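Local coordinates for protein agglutinin (Narcissus pseudonarcissus, PDB 3DZW) that binds mannose-containing glycans, here the disaccharide mannobiose, as a daffodil agglutinin that assembles from four copies of one beta-rich chain, at residues A[13-16]-A[21-24]; A[52-55]-A[61-64]; A[85-90]-A[95-100]. All blocks are in the same frame, centred on the assembly; numbering follows the deposited sequence.

In the fold
Three antiparallel hairpins, one from each sheet of the beta-prism II fold, show how one backbone plan serves different surroundings. Contact 2 is buried near the centre of the chain, whereas contact 1 is partly buried and contact 3, though buried, owes much of its cover to another subunit. Their inner faces meet: Phe23 of contact 1 touches Leu54 of contact 2, and Leu62 of contact 2 packs on Cys86 and Ile96 of contact 3. Leu88 joins contact 3 to contact 1. Chemistry follows place. Contact 1 is backbone and hydrocarbon, contact 2 adds one sugar-binding amide at its edge, and contact 3 puts a glutamine-tyrosine pair directly under a mannose.

Contact 1: residues A[13-16]-A[21-24]; sequences GEFL and YVFI
The carbonyl oxygen of Leu16 takes two donors from the neighbouring strand: Phe23 N in a nearly straight hydrogen bond of 2.9 Å, and the weaker CA-H of Val22 from a CA 3.5 Å away. This is the hairpin of strands 15-18 and 21-25 in the beta-prism II fold of monocot mannose-binding lectins, strand 15-18 being outermost in its sheet within this chain. The return bond, Leu16 N to Phe23 O, is also 2.9 Å, which makes Leu16 and Phe23 an antiparallel hydrogen-bonded pair. Their side chains share a face, where Leu16 CD1 lies obliquely to the Phe23 ring, 4.3 Å from CD2.

The other face carries the non-hydrogen-bonded pair Phe15 and Ile24, whose CB atoms stand 3.9 Å apart. With its CG wedged between the backbone N and the carbonyl carbon (chi1 59°), Phe15 swings its ring away from the partner strand, and Arg20 of a second subunit packs against it. Val22 CG1 meets the root of this side chain at CB. Before the strand, Gly13 adopts backbone angles that call for glycine. Ile24 extends along this approach: its CG1 comes within 3.5 Å of Glu14 O, and its terminal CD1 lies 3.9 Å from Gly13 O.

Contact 2: residues A[52-55]-A[61-64]; sequences CHLS and NLVV. With MAN (alpha-D-mannopyranose), chain E.
Leu54 and Leu62 meet at their branches, the two side chains crossing at a slant so that CD1 of Leu54 lies 3.6 Å from CD1 of Leu62. Each has its CG trans to the backbone N (chi1 179° and -178°), and from there the same methyl of each turns in toward the opposing strand. Leu54 CD1 lies between two partners, for it is also 3.8 Å from Val64 CG2. Further along, Val64 turns its other methyl, CG1, to Cys52 CB at 4.0 Å; Cys52 is tied by a disulfide to Cys29. Leu31 closes over Leu54 and Val64, so the face looks into the hydrophobic centre of the beta-prism II fold.

Beneath these side chains the hairpin of strands 53-56 and 62-65 is held by two backbone bonds between Ser55 and Val63, the shorter being Ser55 N to Val63 O at 2.8 Å. Val63 points to the other face, against Pro71 and Ala74 of the glycan pocket.

Asn61 faces the sugar, and its ND2 gives a straight but weak bond of 3.3 Å to mannose O2. Gln57, Asp59 and Tyr65 also bind this mannose. Backbone bonds thus pair the strands and hydrocarbon packs one face into the core, while an amide fixed at OD1 by Thr77 N and Ser75 OG turns its N-H to the axial O2, consistent with a preference for mannose.

Contact 3: residues A[85-90]-A[95-100]; sequences VCVLQK and VIYGTA. With MAN (alpha-D-mannopyranose), chain C.
Tyr97 OH gives its hydrogen to Gln89 OE1 at 2.6 Å, and this short bond sits in the tightly fitted part of the contact. The two side chains arrive from opposite directions, the amide and ring planes only 16° apart, so OE1 lies at the ring edge in its plane. Gln89 reaches there because its chain runs extended beyond CG (chi2 -177°). Val95 fills the space beside them: its CG2 is 3.4 Å from Gln89 OE1, while CG1 lies over one face of the Tyr97 ring, toward the rim.

Mannose settles on this pair. Its O4 donates to Tyr97 OH at 2.8 Å, Gln89 NE2 donates to its O3 at 3.1 Å, and a long, weak bond joins O3 to the tyrosine hydroxyl. Tyr97 OH thus both gives and receives, while the glutamine uses each end of its amide. Asp91, which also receives a bond from Gln89 NE2, and Asn93 complete the Gln-Asp-Asn-Tyr site characteristic of the monocot mannose-binding lectins. The hairpin beneath is held by two hydrogen-bonded pairs, Val85 with Tyr97 and Val87 with Val95, and its second strand pairs onward with a strand of a third subunit, so the sheet crosses the interface.

On the reverse face the fit across the hairpin is looser. Cys86 and Ile96 form the non-hydrogen-bonded pair with CA atoms 4.5 Å apart, yet their side chains make no close contact and both pack on Leu62. Beyond the sugar site the chain comes out to solvent at Lys90, whose NZ forms a salt bridge with Glu8 of the third subunit.

Contact 1: residues A[13-16]-A[21-24]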
loop_
_atom_site.group_PDB
_atom_site.type_symbol
_atom_site.label_atom_id
_atom_site.label_comp_id
_atom_site.label_asym_id
_atom_site.label_seq_id
_atom_site.Cartn_x
_atom_site.Cartn_y
_atom_site.Cartn_z
ATOM N N GLY A 13 1.642 -8.703 -18.846
ATOM C CA GLY A 13 0.776 -7.645 -18.324
ATOM C C GLY A 13 0.885 -7.420 -16.810
ATOM O O GLY A 13 0.337 -6.446 -16.297
ATOM N N GLU A 14 1.592 -8.316 -16.093
ATOM C CA GLU A 14 1.754 -8.177 -14.615
ATOM C C GLU A 14 2.886 -7.199 -14.307
ATOM O O GLU A 14 3.732 -6.925 -15.174
ATOM C CB GLU A 14 1.937 -9.540 -13.941
ATOM C CG GLU A 14 0.670 -10.418 -14.079
ATOM C CD GLU A 14 0.737 -11.716 -13.301
ATOM O OE1 GLU A 14 1.841 -12.134 -12.916
ATOM O OE2 GLU A 14 -0.338 -12.330 -13.091
ATOM N N PHE A 15 2.915 -6.692 -13.073
ATOM C CA PHE A 15 3.853 -5.658 -12.719
ATOM C C PHE A 15 4.076 -5.454 -11.258
ATOM O O PHE A 15 3.348 -6.000 -10.403
ATOM C CB PHE A 15 3.235 -4.338 -13.214
ATOM C CG PHE A 15 1.843 -4.059 -12.592
ATOM C CD1 PHE A 15 0.678 -4.601 -13.167
ATOM C CD2 PHE A 15 1.715 -3.300 -11.416
ATOM C CE1 PHE A 15 -0.582 -4.376 -12.588
ATOM C CE2 PHE A 15 0.452 -3.073 -10.838
ATOM C CZ PHE A 15 -0.693 -3.611 -11.431
ATOM N N LEU A 16 5.104 -4.645 -10.961
ATOM C CA LEU A 16 5.403 -4.202 -9.625
ATOM C C LEU A 16 5.066 -2.738 -9.633
ATOM O O LEU A 16 5.178 -2.081 -10.686
ATOM C CB LEU A 16 6.876 -4.372 -9.261
ATOM C CG LEU A 16 7.489 -5.766 -9.233
ATOM C CD1 LEU A 16 8.976 -5.674 -8.807
ATOM C CD2 LEU A 16 6.732 -6.669 -8.308
ATOM N N TYR A 21 5.570 4.961 -9.719
ATOM C CA TYR A 21 6.427 4.086 -10.543
ATOM C C TYR A 21 5.793 2.712 -10.825
ATOM O O TYR A 21 5.173 2.103 -9.936
ATOM C CB TYR A 21 7.808 3.885 -9.880
ATOM C CG TYR A 21 8.431 5.157 -9.355
ATOM C CD1 TYR A 21 8.516 6.296 -10.151
ATOM C CD2 TYR A 21 8.999 5.205 -8.081
ATOM C CE1 TYR A 21 9.099 7.475 -9.674
ATOM C CE2 TYR A 21 9.597 6.381 -7.597
ATOM C CZ TYR A 21 9.640 7.507 -8.404
ATOM O OH TYR A 21 10.220 8.667 -7.948
ATOM N N VAL A 22 5.948 2.239 -12.073
ATOM C CA VAL A 22 5.435 0.940 -12.504
ATOM C C VAL A 22 6.534 0.180 -13.318
ATOM O O VAL A 22 7.114 0.735 -14.262
ATOM C CB VAL A 22 4.153 1.066 -13.341
ATOM C CG1 VAL A 22 3.705 -0.306 -13.858
ATOM C CG2 VAL A 22 3.036 1.730 -12.524
ATOM N N PHE A 23 6.804 -1.069 -12.916
ATOM C CA PHE A 23 7.800 -1.950 -13.555
ATOM C C PHE A 23 6.967 -3.086 -14.114
ATOM O O PHE A 23 6.512 -3.970 -13.363
ATOM C CB PHE A 23 8.836 -2.379 -12.524
ATOM C CG PHE A 23 10.016 -3.147 -13.089
ATOM C CD1 PHE A 23 10.906 -2.538 -13.965
ATOM C CD2 PHE A 23 10.291 -4.444 -12.663
ATOM C CE1 PHE A 23 12.012 -3.232 -14.460
ATOM C CE2 PHE A 23 11.409 -5.140 -13.153
ATOM C CZ PHE A 23 12.259 -4.533 -14.045
ATOM N N ILE A 24 6.760 -3.073 -15.446
ATOM C CA ILE A 24 5.854 -4.032 -16.112
ATOM C C ILE A 24 6.425 -4.947 -17.233
ATOM O O ILE A 24 7.171 -4.503 -18.108
ATOM C CB ILE A 24 4.608 -3.226 -16.706
ATOM C CG1 ILE A 24 3.556 -4.159 -17.343
ATOM C CG2 ILE A 24 5.075 -2.168 -17.698
ATOM C CD1 ILE A 24 2.262 -3.424 -17.757
#

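Contact 2: residues A[52-55]-A[61-64]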
loop_
_atom_site.group_PDB
_atom_site.type_symbol
_atom_site.label_atom_id
_atom_site.label_comp_id
_atom_site.label_asym_id
_atom_site.label_seq_id
_atom_site.Cartn_x
_atom_site.Cartn_y
_atom_site.Cartn_z
ATOM N N CYS A 52 5.808 -12.843 -23.171
ATOM C CA CYS A 52 6.976 -13.324 -22.460
ATOM C C CYS A 52 6.700 -13.213 -20.968
ATOM O O CYS A 52 5.754 -12.532 -20.572
ATOM C CB CYS A 52 8.198 -12.490 -22.811
ATOM S SG CYS A 52 8.770 -12.609 -24.545
ATOM N N HIS A 53 7.512 -13.885 -20.131
ATOM C CA HIS A 53 7.344 -13.785 -18.665
ATOM C C HIS A 53 8.692 -13.489 -17.995
ATOM O O HIS A 53 9.750 -13.821 -18.538
ATOM C CB HIS A 53 6.689 -15.049 -18.057
ATOM C CG HIS A 53 7.583 -16.258 -18.023
ATOM N ND1 HIS A 53 7.664 -17.156 -19.062
ATOM C CD2 HIS A 53 8.413 -16.726 -17.056
ATOM C CE1 HIS A 53 8.510 -18.122 -18.744
ATOM N NE2 HIS A 53 8.980 -17.881 -17.532
ATOM N N LEU A 54 8.636 -12.842 -16.823
ATOM C CA LEU A 54 9.829 -12.484 -16.047
ATOM C C LEU A 54 9.969 -13.404 -14.858
ATOM O O LEU A 54 8.997 -13.636 -14.142
ATOM C CB LEU A 54 9.726 -11.041 -15.560
ATOM C CG LEU A 54 10.873 -10.500 -14.702
ATOM C CD1 LEU A 54 12.170 -10.474 -15.490
ATOM C CD2 LEU A 54 10.536 -9.108 -14.173
ATOM N N SER A 55 11.182 -13.914 -14.626
ATOM C CA SER A 55 11.429 -14.825 -13.506
ATOM C C SER A 55 12.622 -14.437 -12.617
ATOM O O SER A 55 13.747 -14.280 -13.103
ATOM C CB SER A 55 11.657 -16.251 -14.036
ATOM O OG SER A 55 11.930 -17.151 -12.969
ATOM N N ASN A 61 19.526 -14.998 -10.549
ATOM C CA ASN A 61 19.458 -14.405 -11.864
ATOM C C ASN A 61 18.021 -13.945 -12.193
ATOM O O ASN A 61 17.060 -14.672 -11.921
ATOM C CB ASN A 61 19.966 -15.426 -12.906
ATOM C CG ASN A 61 20.531 -14.762 -14.205
ATOM O OD1 ASN A 61 20.737 -13.545 -14.276
ATOM N ND2 ASN A 61 20.825 -15.594 -15.202
ATOM N N LEU A 62 17.887 -12.722 -12.743
ATOM C CA LEU A 62 16.579 -12.161 -13.158
ATOM C C LEU A 62 16.522 -12.365 -14.649
ATOM O O LEU A 62 17.340 -11.808 -15.364
ATOM C CB LEU A 62 16.468 -10.688 -12.788
ATOM C CG LEU A 62 15.148 -9.954 -13.101
ATOM C CD1 LEU A 62 13.982 -10.561 -12.335
ATOM C CD2 LEU A 62 15.275 -8.466 -12.785
ATOM N N VAL A 63 15.546 -13.158 -15.139
ATOM C CA VAL A 63 15.487 -13.497 -16.581
ATOM C C VAL A 63 14.123 -13.345 -17.273
ATOM O O VAL A 63 13.082 -13.664 -16.698
ATOM C CB VAL A 63 15.930 -14.984 -16.783
ATOM C CG1 VAL A 63 16.047 -15.336 -18.274
ATOM C CG2 VAL A 63 17.253 -15.270 -16.057
ATOM N N VAL A 64 14.151 -12.849 -18.525
ATOM C CA VAL A 64 12.961 -12.733 -19.342
ATOM C C VAL A 64 12.971 -13.936 -20.296
ATOM O O VAL A 64 13.938 -14.121 -21.049
ATOM C CB VAL A 64 12.923 -11.451 -20.152
ATOM C CG1 VAL A 64 11.708 -11.458 -21.127
ATOM C CG2 VAL A 64 12.879 -10.228 -19.232
HETATM C C1 MAN E . 22.072 -18.703 -16.062
HETATM C C2 MAN E . 20.902 -19.556 -15.383
HETATM C C3 MAN E . 19.845 -20.024 -16.364
HETATM C C4 MAN E . 19.414 -18.880 -17.282
HETATM C C5 MAN E . 20.607 -18.268 -18.040
HETATM C C6 MAN E . 20.172 -17.083 -18.881
HETATM O O1 MAN E . 23.431 -19.355 -16.214
HETATM O O2 MAN E . 20.310 -18.754 -14.403
HETATM O O3 MAN E . 18.723 -20.495 -15.643
HETATM O O4 MAN E . 18.461 -19.347 -18.218
HETATM O O5 MAN E . 21.623 -17.786 -17.171
HETATM O O6 MAN E . 21.322 -16.435 -19.411
#

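Contact 3: residues A[85-90]-A[95-100]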
loop_
_atom_site.group_PDB
_atom_site.type_symbol
_atom_site.label_atom_id
_atom_site.label_comp_id
_atom_site.label_asym_id
_atom_site.label_seq_id
_atom_site.Cartn_x
_atom_site.Cartn_y
_atom_site.Cartn_z
ATOM N N VAL A 85 15.613 -11.181 -3.627
ATOM C CA VAL A 85 14.478 -10.285 -3.874
ATOM C C VAL A 85 14.806 -9.232 -4.936
ATOM O O VAL A 85 15.915 -8.726 -4.980
ATOM C CB VAL A 85 13.983 -9.526 -2.579
ATOM C CG1 VAL A 85 13.346 -10.496 -1.578
ATOM C CG2 VAL A 85 15.116 -8.707 -1.932
ATOM N N CYS A 86 13.828 -8.955 -5.810
ATOM C CA CYS A 86 13.928 -7.900 -6.829
ATOM C C CYS A 86 12.956 -6.842 -6.347
ATOM O O CYS A 86 11.746 -7.087 -6.306
ATOM C CB CYS A 86 13.547 -8.390 -8.196
ATOM S SG CYS A 86 13.552 -7.062 -9.492
ATOM N N VAL A 87 13.477 -5.664 -5.979
ATOM C CA VAL A 87 12.664 -4.597 -5.407
ATOM C C VAL A 87 12.545 -3.318 -6.230
ATOM O O VAL A 87 13.547 -2.776 -6.670
ATOM C CB VAL A 87 13.272 -4.159 -4.019
ATOM C CG1 VAL A 87 12.397 -3.097 -3.337
ATOM C CG2 VAL A 87 13.481 -5.362 -3.095
ATOM N N LEU A 88 11.286 -2.851 -6.445
ATOM C CA LEU A 88 11.013 -1.563 -7.090
ATOM C C LEU A 88 10.971 -0.626 -5.910
ATOM O O LEU A 88 9.983 -0.584 -5.168
ATOM C CB LEU A 88 9.698 -1.561 -7.866
ATOM C CG LEU A 88 9.213 -0.192 -8.425
ATOM C CD1 LEU A 88 10.268 0.485 -9.292
ATOM C CD2 LEU A 88 7.896 -0.348 -9.197
ATOM N N GLN A 89 12.065 0.105 -5.713
ATOM C CA GLN A 89 12.241 0.984 -4.530
ATOM C C GLN A 89 11.554 2.356 -4.571
ATOM O O GLN A 89 11.222 2.879 -5.631
ATOM C CB GLN A 89 13.760 1.178 -4.276
ATOM C CG GLN A 89 14.515 -0.157 -4.083
ATOM C CD GLN A 89 16.002 0.005 -3.765
ATOM O OE1 GLN A 89 16.671 -0.967 -3.397
ATOM N NE2 GLN A 89 16.517 1.224 -3.887
ATOM N N LYS A 90 11.373 2.930 -3.379
ATOM C CA LYS A 90 10.756 4.248 -3.227
ATOM C C LYS A 90 11.619 5.379 -3.862
ATOM O O LYS A 90 11.103 6.470 -4.143
ATOM C CB LYS A 90 10.478 4.547 -1.740
ATOM C CG LYS A 90 11.735 4.627 -0.848
ATOM C CD LYS A 90 11.362 4.800 0.621
ATOM C CE LYS A 90 12.601 4.852 1.503
ATOM N NZ LYS A 90 12.260 4.949 2.961
ATOM N N VAL A 95 16.348 -2.914 -7.834
ATOM C CA VAL A 95 17.542 -3.604 -7.334
ATOM C C VAL A 95 17.349 -5.061 -6.885
ATOM O O VAL A 95 16.341 -5.402 -6.273
ATOM C CB VAL A 95 18.106 -2.819 -6.093
ATOM C CG1 VAL A 95 19.459 -3.366 -5.656
ATOM C CG2 VAL A 95 18.219 -1.338 -6.392
ATOM N N ILE A 96 18.346 -5.909 -7.185
ATOM C CA ILE A 96 18.349 -7.306 -6.751
ATOM C C ILE A 96 19.249 -7.434 -5.520
ATOM O O ILE A 96 20.434 -7.027 -5.565
ATOM C CB ILE A 96 18.886 -8.256 -7.814
ATOM C CG1 ILE A 96 17.975 -8.281 -9.035
ATOM C CG2 ILE A 96 19.005 -9.676 -7.243
ATOM C CD1 ILE A 96 18.518 -9.117 -10.178
ATOM N N TYR A 97 18.700 -7.984 -4.422
ATOM C CA TYR A 97 19.458 -8.204 -3.170
ATOM C C TYR A 97 19.459 -9.676 -2.788
ATOM O O TYR A 97 18.487 -10.382 -3.033
ATOM C CB TYR A 97 18.852 -7.445 -1.998
ATOM C CG TYR A 97 18.846 -5.933 -2.066
ATOM C CD1 TYR A 97 17.746 -5.246 -2.572
ATOM C CD2 TYR A 97 19.914 -5.187 -1.566
ATOM C CE1 TYR A 97 17.719 -3.851 -2.616
ATOM C CE2 TYR A 97 19.899 -3.793 -1.600
ATOM C CZ TYR A 97 18.798 -3.129 -2.125
ATOM O OH TYR A 97 18.781 -1.740 -2.157
ATOM N N GLY A 98 20.542 -10.136 -2.154
ATOM C CA GLY A 98 20.632 -11.532 -1.695
ATOM C C GLY A 98 22.085 -11.970 -1.487
ATOM O O GLY A 98 22.985 -11.265 -1.897
ATOM N N THR A 99 22.309 -13.133 -0.860
ATOM C CA THR A 99 21.233 -14.008 -0.369
ATOM C C THR A 99 20.749 -13.562 1.039
ATOM O O THR A 99 21.177 -12.518 1.546
ATOM C CB THR A 99 21.683 -15.486 -0.345
ATOM O OG1 THR A 99 20.566 -16.329 -0.045
ATOM C CG2 THR A 99 22.792 -15.703 0.690
ATOM N N ALA A 100 19.852 -14.349 1.653
ATOM C CA ALA A 100 19.320 -14.026 3.003
ATOM C C ALA A 100 20.424 -14.220 4.056
ATOM O O ALA A 100 21.039 -15.285 4.123
ATOM C CB ALA A 100 18.121 -14.871 3.324
HETATM C C1 MAN C . 21.592 3.406 -4.822
HETATM C C2 MAN C . 20.318 3.177 -4.020
HETATM C C3 MAN C . 20.437 1.901 -3.183
HETATM C C4 MAN C . 20.808 0.728 -4.069
HETATM C C5 MAN C . 22.049 1.060 -4.909
HETATM C C6 MAN C . 22.380 -0.063 -5.885
HETATM O O2 MAN C . 19.204 3.098 -4.903
HETATM O O3 MAN C . 19.219 1.627 -2.510
HETATM O O4 MAN C . 21.040 -0.426 -3.262
HETATM O O5 MAN C . 21.848 2.281 -5.640
HETATM O O6 MAN C . 23.585 0.242 -6.575
#